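Local coordinates for uncharacterized protein (Bacteroides ovatus, PDB 4FXT), which is of unknown function but pairs a probable transthyretin-like N-terminal domain with a probable E-set C-terminal domain, at residues Ala8-Lys13 against Ile80-Arg85; Glu19-Arg24 against Ile92-Tyr97; Glu128-Tyr133 against Asn153-Asp158; Leu134-Leu139 against Gln144-Leu149. One frame throughout, in Å; residues are numbered along the deposited sequence.

Contact 1: residues Ala8-Lys13 against Ile80-Arg85; sequences ATLTGK and IYITVR
Ala8 and Leu10 face Val84 and Ile82 across two strands that run in roughly opposite directions, with the CA atoms of Leu10 and Val84 7.3 Å apart. This is too wide for backbone pairing, and the strands meet through side chains alone. Two apolar pairs make the contact. At one end, the CB of Ala8 rests on CG2 of Val84 at 3.8 Å. This methyl of Val84 stands anti to the backbone N, which leaves it directed at the alanine. At the other end, Leu10 crosses Ile82 at a slant. CD1 of Leu10 lies 4.0 Å from CG2 of Ile82. CD2 of Leu10 bears on two branches of the same residue, 4.1 Å from both CD1 and CG2 of Ile82. With CG anti to the backbone N (chi1 176°), the leucine extends from its strand and spreads both methyls over the isoleucine. The arrangement is face-to-face packing of two sheets in a beta sandwich, consistent with the transthyretin-like family of this N-terminal domain. Strand 7-16 belongs to the mixed sheet, where it pairs with strands 52-58 and 88-93. Strand 79-84 is an outermost strand of the antiparallel sheet. All four touching residues are buried. On its own sheet side Leu10 also meets Tyr53, Val55 and Leu57, while Ile82 touches Leu64 and Val84 touches Tyr62.

Contact 2: residues Glu19-Arg24 against Ile92-Tyr97; sequences EAVGVR and IPVTPY
Val21 meets Val94 and Pro96 in a small, buried apolar contact at one end of the N-terminal domain. The contact joins the chain just past strand 19-20 to the chain just past strand 88-93. Both of these strands pair with strand 7-16. One methyl of Val21 does all the touching: its CG2 lies 3.7 Å from CG2 of Val94. These two valine side chains reach toward each other, tip to tip. The same CG2 of Val21 is 4.2 Å from CG of Pro96, where valine and proline ring cross obliquely. CG1 of Val21 is anti to the backbone N (chi1 179°), so CG2 stands beside that N, anti to the carbonyl carbon, and faces both partners. In Val94, CG2 sits between the backbone N and the carbonyl carbon. The contact is purely van der Waals, and the nearest CA atoms, those of Val21 and Pro96, are 8.0 Å apart. Tyr16 touches both Val21 and Pro96, while Ala14 touches Val94 and pairs its backbone with Val21. Phe30 and Trp72 also pack on Val94. Farther along the 19-24 segment, Arg24 forms a salt bridge with Glu190, and Val23 O accepts a hydrogen bond from Arg180, so the segment also reaches the C-terminal domain. The arrangement is consistent with the edge of a transthyretin-like beta sandwich core, beside the junction with the C-terminal domain.

Contact 3: residues Glu128-Tyr133 against Asn153-Asp158; sequences ENVGIY and NTVSLD
Val130 and Val155 make the apolar part of this contact, and Asn153 lies against the backbone of Glu128 beside them. CG2 of Val130 is 3.8 Å from CG2 of Val155. The same methyl of Val155 is 4.0 Å from CB of Val130, and the two side chains cross at about a right angle. Both valines have CG1 anti to the backbone N, which leaves CG2 on the side where they meet. Asn153 touches through its carbon: its CB is 3.4 Å from Glu128 O, a van der Waals contact. The CA atoms of Asn129 and Asn153 are 4.6 Å apart. The Asn153 amide is used just beyond the segment, where ND2 is hydrogen-bonded to Met127 O. Asn129 points away from the loop at CB, yet its OD1 accepts a hydrogen bond from Gly152 N, and its ND2 is hydrogen-bonded to Tyr191 OH. The loop is thus tied to the strand by two asparagine side chains. The setting is the C-terminal domain, consistent with an E-set beta sandwich. Here the loop leaves strand 147-150, passes the start of its hairpin partner 127-135 and turns back beside it, before leading to strand 160-166. Ile118 of strand 111-120 touches both valines. Farther out, Glu128 and Asn129 both face Lys184 of strand 176-185 in a classic beta bulge, where the Glu128 carboxylate forms a salt bridge with Lys184 NZ.

Contact 4: residues Leu134-Leu139 against Gln144-Leu149; sequences LGTGIL and QKEAEL. With EDO (1,2-ethanediol), chain O.
Leu134 and Ala147 form the antiparallel, hydrogen-bonded pair at the loop end of a beta hairpin, between strands 127-135 and 147-150, with a classic bulge beside it. Leu134 N donates to Ala147 O at 3.0 Å, nearly straight at 171°. Leu134 O accepts twice, from Glu146 N at 2.7 Å and from Ala147 N at 3.2 Å. Glu146 and Ala147 both face this one residue, which defines the bulge. On the sheet face carrying Leu134 and Ala147, their CB atoms pack at 4.3 Å. Leu134 also reaches Leu177, Ala179 and Ile165 in the sandwich core. Past the pair the strands part, and a 1,2-ethanediol, probably from the crystallisation liquor, lies between them. Its O1 accepts from Gly137 N and donates to Leu139 O at 2.9 Å. Its O2 accepts from Thr136 N at 2.8 Å, with a weak second bond from Thr136 OG1. The Glu146 side chain bends at chi2 (66°), which brings OE1 to the diol's O2, and OE1 takes a hydrogen bond from it. The diol therefore links the two arms of the hairpin loop. CG2 of Thr136 also lies 3.8 Å from OE1 of Glu146, the side chains meeting at a slant. At the far end, the amide oxygen OE1 of Gln144 rests 3.5 Å from CB of Leu139.

Contacts 1 and 2 lie in the N-terminal domain, contacts 3 and 4 in the C-terminal one. Along the chain, contacts 1 and 2 interleave, while contact 4 is nested inside the loop closed by contact 3. The centres of contacts 1 and 2 are 18 Å apart, and the two touch through Ile80, Ile82 and Ile92 and a probable hydrogen bond from Ile92 N to Lys13 O. Contacts 3 and 4, with centres also 18 Å apart, share strand 127-135. Contact 2 is nearest the other domain, with atoms about 6 Å from contact 4. Contacts 1 and 3 lie with their centres 35 Å apart on opposite sides of the chain centre. The protein is thus two beta domains in series, meeting near contact 2.

Contact 1: residues Ala8-Lys13 against Ile80-Arg85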
loop_
_atom_site.group_PDB
_atom_site.type_symbol
_atom_site.label_atom_id
_atom_site.label_comp_id
_atom_site.label_asym_id
_atom_site.label_seq_id
_atom_site.Cartn_x
_atom_site.Cartn_y
_atom_site.Cartn_z
ATOM N N ALA A 8 23.758 -10.091 -7.117
ATOM C CA ALA A 8 22.914 -10.430 -5.962
ATOM C C ALA A 8 21.466 -9.889 -6.072
ATOM O O ALA A 8 21.168 -9.077 -6.949
ATOM C CB ALA A 8 23.556 -9.858 -4.710
ATOM N N THR A 9 20.581 -10.337 -5.148
ATOM C CA THR A 9 19.174 -9.922 -5.084
ATOM C C THR A 9 18.894 -9.256 -3.738
ATOM O O THR A 9 19.077 -9.887 -2.699
ATOM C CB THR A 9 18.232 -11.146 -5.306
ATOM O OG1 THR A 9 18.564 -11.819 -6.509
ATOM C CG2 THR A 9 16.795 -10.765 -5.375
ATOM N N LEU A 10 18.424 -7.994 -3.753
ATOM C CA LEU A 10 17.997 -7.258 -2.552
ATOM C C LEU A 10 16.498 -7.257 -2.490
ATOM O O LEU A 10 15.860 -6.695 -3.376
ATOM C CB LEU A 10 18.532 -5.818 -2.474
ATOM C CG LEU A 10 18.017 -4.989 -1.265
ATOM C CD1 LEU A 10 18.485 -5.572 0.085
ATOM C CD2 LEU A 10 18.434 -3.546 -1.373
ATOM N N THR A 11 15.929 -7.889 -1.465
ATOM C CA THR A 11 14.468 -7.960 -1.304
ATOM C C THR A 11 14.103 -7.431 0.070
ATOM O O THR A 11 14.960 -7.293 0.918
ATOM C CB THR A 11 13.906 -9.414 -1.533
ATOM O OG1 THR A 11 14.518 -10.306 -0.607
ATOM C CG2 THR A 11 14.135 -9.940 -2.942
ATOM N N GLY A 12 12.834 -7.122 0.259
ATOM C CA GLY A 12 12.313 -6.600 1.511
ATOM C C GLY A 12 10.891 -6.103 1.372
ATOM O O GLY A 12 10.191 -6.454 0.422
ATOM N N LYS A 13 10.460 -5.285 2.338
ATOM C CA LYS A 13 9.118 -4.724 2.448
ATOM C C LYS A 13 9.127 -3.324 3.039
ATOM O O LYS A 13 9.940 -3.054 3.931
ATOM C CB LYS A 13 8.230 -5.614 3.351
ATOM C CG LYS A 13 7.948 -7.031 2.894
ATOM C CD LYS A 13 7.301 -7.890 4.015
ATOM C CE LYS A 13 8.220 -8.218 5.180
ATOM N NZ LYS A 13 7.581 -9.136 6.148
ATOM N N ILE A 80 19.252 5.130 4.420
ATOM C CA ILE A 80 19.362 3.806 5.020
ATOM C C ILE A 80 20.524 3.119 4.349
ATOM O O ILE A 80 20.504 2.917 3.135
ATOM C CB ILE A 80 18.038 2.987 4.945
ATOM C CG1 ILE A 80 16.968 3.621 5.847
ATOM C CG2 ILE A 80 18.267 1.532 5.370
ATOM C CD1 ILE A 80 15.624 3.000 5.801
ATOM N N TYR A 81 21.548 2.776 5.139
ATOM C CA TYR A 81 22.746 2.129 4.626
ATOM C C TYR A 81 22.510 0.626 4.590
ATOM O O TYR A 81 22.110 0.019 5.592
ATOM C CB TYR A 81 23.960 2.509 5.472
ATOM C CG TYR A 81 24.230 4.007 5.492
ATOM C CD1 TYR A 81 23.630 4.834 6.441
ATOM C CD2 TYR A 81 25.093 4.594 4.568
ATOM C CE1 TYR A 81 23.866 6.208 6.457
ATOM C CE2 TYR A 81 25.340 5.968 4.577
ATOM C CZ TYR A 81 24.722 6.772 5.520
ATOM O OH TYR A 81 24.976 8.127 5.523
ATOM N N ILE A 82 22.671 0.050 3.391
ATOM C CA ILE A 82 22.462 -1.362 3.102
ATOM C C ILE A 82 23.728 -1.940 2.535
ATOM O O ILE A 82 24.181 -1.489 1.481
ATOM C CB ILE A 82 21.261 -1.559 2.116
ATOM C CG1 ILE A 82 19.973 -0.804 2.583
ATOM C CG2 ILE A 82 21.000 -3.048 1.821
ATOM C CD1 ILE A 82 18.818 -0.753 1.568
ATOM N N THR A 83 24.287 -2.954 3.199
ATOM C CA THR A 83 25.472 -3.622 2.681
ATOM C C THR A 83 24.986 -4.941 2.052
ATOM O O THR A 83 24.409 -5.794 2.737
ATOM C CB THR A 83 26.533 -3.776 3.773
ATOM O OG1 THR A 83 26.907 -2.463 4.200
ATOM C CG2 THR A 83 27.781 -4.478 3.282
ATOM N N VAL A 84 25.175 -5.074 0.731
ATOM C CA VAL A 84 24.768 -6.272 0.028
ATOM C C VAL A 84 26.044 -7.095 -0.306
ATOM O O VAL A 84 26.954 -6.648 -1.009
ATOM C CB VAL A 84 23.890 -5.985 -1.219
ATOM C CG1 VAL A 84 24.528 -4.998 -2.165
ATOM C CG2 VAL A 84 23.529 -7.259 -1.955
ATOM N N ARG A 85 26.096 -8.286 0.291
ATOM C CA ARG A 85 27.107 -9.322 0.122
ATOM C C ARG A 85 26.333 -10.613 -0.045
ATOM O O ARG A 85 25.871 -11.201 0.942
ATOM C CB ARG A 85 28.115 -9.333 1.282
#

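Contact 2: residues Glu19-Arg24 against Ile92-Tyr97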
loop_
_atom_site.group_PDB
_atom_site.type_symbol
_atom_site.label_atom_id
_atom_site.label_comp_id
_atom_site.label_asym_id
_atom_site.label_seq_id
_atom_site.Cartn_x
_atom_site.Cartn_y
_atom_site.Cartn_z
ATOM N N GLU A 19 4.128 -4.320 9.824
ATOM C CA GLU A 19 3.238 -4.755 8.742
ATOM C C GLU A 19 3.651 -4.157 7.416
ATOM O O GLU A 19 4.102 -2.992 7.373
ATOM C CB GLU A 19 1.775 -4.352 9.037
ATOM C CG GLU A 19 1.147 -5.002 10.248
ATOM C CD GLU A 19 -0.344 -4.770 10.420
ATOM O OE1 GLU A 19 -1.062 -4.629 9.401
ATOM O OE2 GLU A 19 -0.808 -4.841 11.580
ATOM N N ALA A 20 3.471 -4.920 6.323
ATOM C CA ALA A 20 3.763 -4.389 4.985
ATOM C C ALA A 20 2.708 -3.361 4.600
ATOM O O ALA A 20 1.506 -3.630 4.733
ATOM C CB ALA A 20 3.822 -5.513 3.972
ATOM N N VAL A 21 3.160 -2.167 4.218
ATOM C CA VAL A 21 2.293 -1.035 3.878
ATOM C C VAL A 21 1.783 -1.197 2.445
ATOM O O VAL A 21 2.556 -1.131 1.491
ATOM C CB VAL A 21 2.999 0.329 4.071
ATOM C CG1 VAL A 21 2.086 1.471 3.679
ATOM C CG2 VAL A 21 3.445 0.507 5.510
ATOM N N GLY A 22 0.467 -1.350 2.321
ATOM C CA GLY A 22 -0.193 -1.517 1.034
ATOM C C GLY A 22 -0.114 -0.269 0.188
ATOM O O GLY A 22 -0.258 0.852 0.693
ATOM N N VAL A 23 0.164 -0.452 -1.106
ATOM C CA VAL A 23 0.229 0.723 -1.939
ATOM C C VAL A 23 -0.331 0.368 -3.332
ATOM O O VAL A 23 -0.695 -0.794 -3.551
ATOM C CB VAL A 23 1.679 1.246 -1.969
ATOM C CG1 VAL A 23 2.586 0.377 -2.830
ATOM C CG2 VAL A 23 1.694 2.672 -2.440
ATOM N N ARG A 24 -0.483 1.379 -4.231
ATOM C CA ARG A 24 -0.978 1.138 -5.584
ATOM C C ARG A 24 0.186 0.592 -6.473
ATOM O O ARG A 24 1.301 1.137 -6.453
ATOM C CB ARG A 24 -1.600 2.407 -6.176
ATOM C CG ARG A 24 -2.102 2.223 -7.598
ATOM C CD ARG A 24 -2.763 3.436 -8.198
ATOM N NE ARG A 24 -1.819 4.535 -8.377
ATOM C CZ ARG A 24 -1.101 4.746 -9.474
ATOM N NH1 ARG A 24 -1.210 3.931 -10.517
ATOM N NH2 ARG A 24 -0.265 5.769 -9.533
ATOM N N ILE A 92 12.322 -1.885 4.864
ATOM C CA ILE A 92 12.507 -0.433 4.926
ATOM C C ILE A 92 11.393 0.181 5.772
ATOM O O ILE A 92 10.244 0.230 5.335
ATOM C CB ILE A 92 12.575 0.222 3.512
ATOM C CG1 ILE A 92 13.639 -0.459 2.615
ATOM C CG2 ILE A 92 12.775 1.738 3.586
ATOM C CD1 ILE A 92 15.113 -0.453 3.154
ATOM N N PRO A 93 11.715 0.693 6.980
ATOM C CA PRO A 93 10.668 1.318 7.789
ATOM C C PRO A 93 10.212 2.622 7.131
ATOM O O PRO A 93 11.036 3.453 6.675
ATOM C CB PRO A 93 11.342 1.522 9.148
ATOM C CG PRO A 93 12.780 1.627 8.846
ATOM C CD PRO A 93 13.029 0.752 7.660
ATOM N N VAL A 94 8.893 2.721 6.978
ATOM C CA VAL A 94 8.243 3.895 6.433
ATOM C C VAL A 94 7.286 4.412 7.517
ATOM O O VAL A 94 7.008 3.693 8.494
ATOM C CB VAL A 94 7.548 3.652 5.067
ATOM C CG1 VAL A 94 8.556 3.253 4.000
ATOM C CG2 VAL A 94 6.396 2.642 5.166
ATOM N N THR A 95 6.824 5.675 7.371
ATOM C CA THR A 95 5.874 6.258 8.311
ATOM C C THR A 95 4.715 6.834 7.430
ATOM O O THR A 95 4.818 7.946 6.895
ATOM C CB THR A 95 6.545 7.281 9.294
ATOM O OG1 THR A 95 6.937 8.464 8.606
ATOM C CG2 THR A 95 7.729 6.676 10.091
ATOM N N PRO A 96 3.632 6.035 7.229
ATOM C CA PRO A 96 2.483 6.529 6.445
ATOM C C PRO A 96 1.794 7.721 7.118
ATOM O O PRO A 96 1.942 7.914 8.334
ATOM C CB PRO A 96 1.532 5.320 6.386
ATOM C CG PRO A 96 2.216 4.206 7.049
ATOM C CD PRO A 96 3.343 4.717 7.833
ATOM N N TYR A 97 1.057 8.540 6.330
ATOM C CA TYR A 97 0.358 9.685 6.914
ATOM C C TYR A 97 -0.845 9.142 7.683
ATOM O O TYR A 97 -1.041 9.440 8.869
ATOM C CB TYR A 97 -0.014 10.701 5.840
ATOM C CG TYR A 97 1.211 11.237 5.121
ATOM C CD1 TYR A 97 2.043 12.173 5.725
ATOM C CD2 TYR A 97 1.527 10.823 3.826
ATOM C CE1 TYR A 97 3.185 12.648 5.083
ATOM C CE2 TYR A 97 2.654 11.306 3.166
ATOM C CZ TYR A 97 3.477 12.227 3.799
ATOM O OH TYR A 97 4.588 12.759 3.184
#

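Contact 3: residues Glu128-Tyr133 against Asn153-Asp158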
loop_
_atom_site.group_PDB
_atom_site.type_symbol
_atom_site.label_atom_id
_atom_site.label_comp_id
_atom_site.label_asym_id
_atom_site.label_seq_id
_atom_site.Cartn_x
_atom_site.Cartn_y
_atom_site.Cartn_z
ATOM N N GLU A 128 -8.334 13.256 3.246
ATOM C CA GLU A 128 -9.078 13.751 2.063
ATOM C C GLU A 128 -10.245 12.857 1.732
ATOM O O GLU A 128 -11.332 13.362 1.405
ATOM C CB GLU A 128 -8.222 13.906 0.802
ATOM C CG GLU A 128 -7.204 15.040 0.822
ATOM C CD GLU A 128 -6.508 15.261 -0.515
ATOM O OE1 GLU A 128 -6.811 14.498 -1.465
ATOM O OE2 GLU A 128 -5.700 16.217 -0.631
ATOM N N ASN A 129 -10.019 11.534 1.789
ATOM C CA ASN A 129 -11.041 10.538 1.456
ATOM C C ASN A 129 -10.662 9.170 1.953
ATOM O O ASN A 129 -9.476 8.849 2.104
ATOM C CB ASN A 129 -11.261 10.462 -0.087
ATOM C CG ASN A 129 -12.425 9.619 -0.520
ATOM O OD1 ASN A 129 -13.559 9.801 -0.063
ATOM N ND2 ASN A 129 -12.184 8.729 -1.475
ATOM N N VAL A 130 -11.693 8.352 2.168
ATOM C CA VAL A 130 -11.578 6.935 2.438
ATOM C C VAL A 130 -12.396 6.244 1.361
ATOM O O VAL A 130 -13.521 6.653 1.104
ATOM C CB VAL A 130 -11.973 6.541 3.868
ATOM C CG1 VAL A 130 -11.835 5.031 4.071
ATOM C CG2 VAL A 130 -11.122 7.305 4.876
ATOM N N GLY A 131 -11.820 5.239 0.724
ATOM C CA GLY A 131 -12.485 4.479 -0.323
ATOM C C GLY A 131 -12.438 2.973 -0.161
ATOM O O GLY A 131 -11.468 2.435 0.369
ATOM N N ILE A 132 -13.517 2.293 -0.581
ATOM C CA ILE A 132 -13.626 0.839 -0.680
ATOM C C ILE A 132 -13.626 0.532 -2.165
ATOM O O ILE A 132 -14.379 1.158 -2.909
ATOM C CB ILE A 132 -14.818 0.177 0.074
ATOM C CG1 ILE A 132 -14.850 0.515 1.577
ATOM C CG2 ILE A 132 -14.853 -1.343 -0.131
ATOM C CD1 ILE A 132 -15.702 1.554 1.843
ATOM N N TYR A 133 -12.757 -0.393 -2.607
ATOM C CA TYR A 133 -12.629 -0.731 -4.024
ATOM C C TYR A 133 -12.856 -2.223 -4.244
ATOM O O TYR A 133 -12.457 -3.037 -3.406
ATOM C CB TYR A 133 -11.241 -0.310 -4.516
ATOM C CG TYR A 133 -10.956 1.154 -4.229
ATOM C CD1 TYR A 133 -11.499 2.158 -5.025
ATOM C CD2 TYR A 133 -10.160 1.535 -3.152
ATOM C CE1 TYR A 133 -11.298 3.506 -4.728
ATOM C CE2 TYR A 133 -9.924 2.875 -2.867
ATOM C CZ TYR A 133 -10.502 3.861 -3.657
ATOM O OH TYR A 133 -10.341 5.195 -3.370
ATOM N N ASN A 153 -14.117 12.267 4.488
ATOM C CA ASN A 153 -12.899 12.445 5.238
ATOM C C ASN A 153 -13.133 12.667 6.715
ATOM O O ASN A 153 -12.340 13.383 7.332
ATOM C CB ASN A 153 -12.189 13.658 4.663
ATOM C CG ASN A 153 -12.890 15.009 4.807
ATOM O OD1 ASN A 153 -14.067 15.132 5.184
ATOM N ND2 ASN A 153 -12.147 16.069 4.539
ATOM N N THR A 154 -14.226 12.098 7.294
ATOM C CA THR A 154 -14.547 12.247 8.727
ATOM C C THR A 154 -14.746 10.852 9.348
ATOM O O THR A 154 -15.440 10.703 10.356
ATOM C CB THR A 154 -15.778 13.148 8.951
ATOM O OG1 THR A 154 -16.919 12.539 8.336
ATOM C CG2 THR A 154 -15.576 14.591 8.464
ATOM N N VAL A 155 -14.116 9.829 8.758
ATOM C CA VAL A 155 -14.179 8.470 9.297
ATOM C C VAL A 155 -13.456 8.469 10.664
ATOM O O VAL A 155 -12.361 9.011 10.762
ATOM C CB VAL A 155 -13.590 7.425 8.307
ATOM C CG1 VAL A 155 -13.617 6.014 8.897
ATOM C CG2 VAL A 155 -14.327 7.461 6.968
ATOM N N SER A 156 -14.093 7.902 11.720
ATOM C CA SER A 156 -13.485 7.812 13.048
ATOM C C SER A 156 -12.168 6.981 12.988
ATOM O O SER A 156 -11.980 6.080 12.148
ATOM C CB SER A 156 -14.457 7.226 14.058
ATOM O OG SER A 156 -14.960 5.964 13.681
ATOM N N LEU A 157 -11.234 7.375 13.839
ATOM C CA LEU A 157 -9.893 6.825 13.932
ATOM C C LEU A 157 -9.729 5.829 15.071
ATOM O O LEU A 157 -10.526 5.813 16.021
ATOM C CB LEU A 157 -8.934 7.998 14.164
ATOM C CG LEU A 157 -8.342 8.725 12.959
ATOM C CD1 LEU A 157 -9.305 8.869 11.783
ATOM C CD2 LEU A 157 -7.789 10.058 13.380
ATOM N N ASP A 158 -8.664 5.004 14.973
ATOM C CA ASP A 158 -8.186 4.023 15.963
ATOM C C ASP A 158 -9.351 3.113 16.493
ATOM O O ASP A 158 -9.388 2.755 17.683
ATOM C CB ASP A 158 -7.505 4.759 17.144
ATOM C CG ASP A 158 -6.421 5.769 16.808
ATOM O OD1 ASP A 158 -5.946 5.783 15.652
ATOM O OD2 ASP A 158 -6.044 6.545 17.705
#

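Contact 4: residues Leu134-Leu139 against Gln144-Leu149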
loop_
_atom_site.group_PDB
_atom_site.type_symbol
_atom_site.label_atom_id
_atom_site.label_comp_id
_atom_site.label_asym_id
_atom_site.label_seq_id
_atom_site.Cartn_x
_atom_site.Cartn_y
_atom_site.Cartn_z
ATOM N N LEU A 134 -13.555 -2.564 -5.338
ATOM C CA LEU A 134 -13.784 -3.938 -5.809
ATOM C C LEU A 134 -13.212 -4.071 -7.193
ATOM O O LEU A 134 -13.479 -3.205 -8.026
ATOM C CB LEU A 134 -15.272 -4.369 -5.800
ATOM C CG LEU A 134 -16.105 -4.244 -4.480
ATOM C CD1 LEU A 134 -17.533 -4.613 -4.722
ATOM C CD2 LEU A 134 -15.528 -5.078 -3.342
ATOM N N GLY A 135 -12.401 -5.109 -7.426
ATOM C CA GLY A 135 -11.753 -5.363 -8.711
ATOM C C GLY A 135 -11.821 -6.806 -9.167
ATOM O O GLY A 135 -12.088 -7.702 -8.358
ATOM N N THR A 136 -11.582 -7.044 -10.475
ATOM C CA THR A 136 -11.632 -8.410 -11.015
ATOM C C THR A 136 -10.311 -9.143 -10.670
ATOM O O THR A 136 -10.324 -10.349 -10.391
ATOM C CB THR A 136 -11.915 -8.439 -12.540
ATOM O OG1 THR A 136 -10.879 -7.769 -13.224
ATOM C CG2 THR A 136 -13.210 -7.768 -12.933
ATOM N N GLY A 137 -9.202 -8.385 -10.671
ATOM C CA GLY A 137 -7.859 -8.887 -10.423
ATOM C C GLY A 137 -7.208 -8.474 -9.121
ATOM O O GLY A 137 -7.600 -7.491 -8.509
ATOM N N ILE A 138 -6.143 -9.196 -8.742
ATOM C CA ILE A 138 -5.321 -9.026 -7.545
ATOM C C ILE A 138 -4.872 -7.533 -7.455
ATOM O O ILE A 138 -4.797 -7.020 -6.356
ATOM C CB ILE A 138 -4.109 -10.053 -7.526
ATOM C CG1 ILE A 138 -3.196 -9.952 -6.286
ATOM C CG2 ILE A 138 -3.309 -10.052 -8.767
ATOM C CD1 ILE A 138 -3.892 -10.190 -4.819
ATOM N N LEU A 139 -4.712 -6.820 -8.560
ATOM C CA LEU A 139 -4.398 -5.387 -8.526
ATOM C C LEU A 139 -5.664 -4.573 -8.542
ATOM O O LEU A 139 -6.321 -4.446 -9.562
ATOM C CB LEU A 139 -3.498 -4.959 -9.704
ATOM C CG LEU A 139 -2.173 -5.676 -9.940
ATOM C CD1 LEU A 139 -1.398 -4.912 -10.974
ATOM C CD2 LEU A 139 -1.324 -5.740 -8.687
ATOM N N GLN A 144 -7.503 1.332 -10.904
ATOM C CA GLN A 144 -8.024 0.059 -11.419
ATOM C C GLN A 144 -9.058 -0.487 -10.490
ATOM O O GLN A 144 -8.720 -0.981 -9.402
ATOM C CB GLN A 144 -6.929 -0.985 -11.619
ATOM C CG GLN A 144 -5.950 -0.821 -12.758
ATOM C CD GLN A 144 -5.071 -2.051 -12.684
ATOM O OE1 GLN A 144 -4.223 -2.175 -11.776
ATOM N NE2 GLN A 144 -5.349 -3.051 -13.538
ATOM N N LYS A 145 -10.324 -0.382 -10.891
ATOM C CA LYS A 145 -11.465 -0.785 -10.058
ATOM C C LYS A 145 -12.671 -1.060 -10.913
ATOM O O LYS A 145 -12.819 -0.465 -11.988
ATOM C CB LYS A 145 -11.793 0.324 -9.027
ATOM C CG LYS A 145 -11.957 1.666 -9.745
ATOM C CD LYS A 145 -12.188 2.847 -8.920
ATOM C CE LYS A 145 -11.975 4.116 -9.746
ATOM N NZ LYS A 145 -12.888 4.254 -10.904
ATOM N N GLU A 146 -13.553 -1.948 -10.414
ATOM C CA GLU A 146 -14.811 -2.289 -11.085
ATOM C C GLU A 146 -15.954 -1.531 -10.378
ATOM O O GLU A 146 -16.999 -1.264 -10.971
ATOM C CB GLU A 146 -15.025 -3.816 -11.100
ATOM C CG GLU A 146 -15.777 -4.285 -12.328
ATOM C CD GLU A 146 -15.021 -4.093 -13.623
ATOM O OE1 GLU A 146 -13.765 -4.118 -13.604
ATOM O OE2 GLU A 146 -15.696 -3.948 -14.667
ATOM N N ALA A 147 -15.703 -1.142 -9.117
ATOM C CA ALA A 147 -16.596 -0.370 -8.269
ATOM C C ALA A 147 -15.826 0.346 -7.166
ATOM O O ALA A 147 -14.816 -0.179 -6.670
ATOM C CB ALA A 147 -17.645 -1.281 -7.660
ATOM N N GLU A 148 -16.294 1.545 -6.775
ATOM C CA GLU A 148 -15.681 2.285 -5.662
ATOM C C GLU A 148 -16.762 2.862 -4.799
ATOM O O GLU A 148 -17.907 3.014 -5.233
ATOM C CB GLU A 148 -14.690 3.393 -6.088
ATOM C CG GLU A 148 -15.246 4.651 -6.726
ATOM C CD GLU A 148 -14.250 5.784 -6.946
ATOM O OE1 GLU A 148 -13.253 5.879 -6.190
ATOM O OE2 GLU A 148 -14.527 6.639 -7.820
ATOM N N LEU A 149 -16.396 3.183 -3.568
ATOM C CA LEU A 149 -17.256 3.826 -2.580
ATOM C C LEU A 149 -16.436 4.886 -1.877
ATOM O O LEU A 149 -15.419 4.546 -1.288
ATOM C CB LEU A 149 -17.817 2.775 -1.619
ATOM C CG LEU A 149 -18.850 3.246 -0.625
ATOM C CD1 LEU A 149 -20.071 3.817 -1.333
ATOM C CD2 LEU A 149 -19.278 2.101 0.242
HETATM C C1 EDO O . -9.056 -4.254 -11.094
HETATM O O1 EDO O . -8.408 -5.516 -11.323
HETATM C C2 EDO O . -10.154 -3.890 -12.149
HETATM O O2 EDO O . -11.314 -4.712 -12.056
#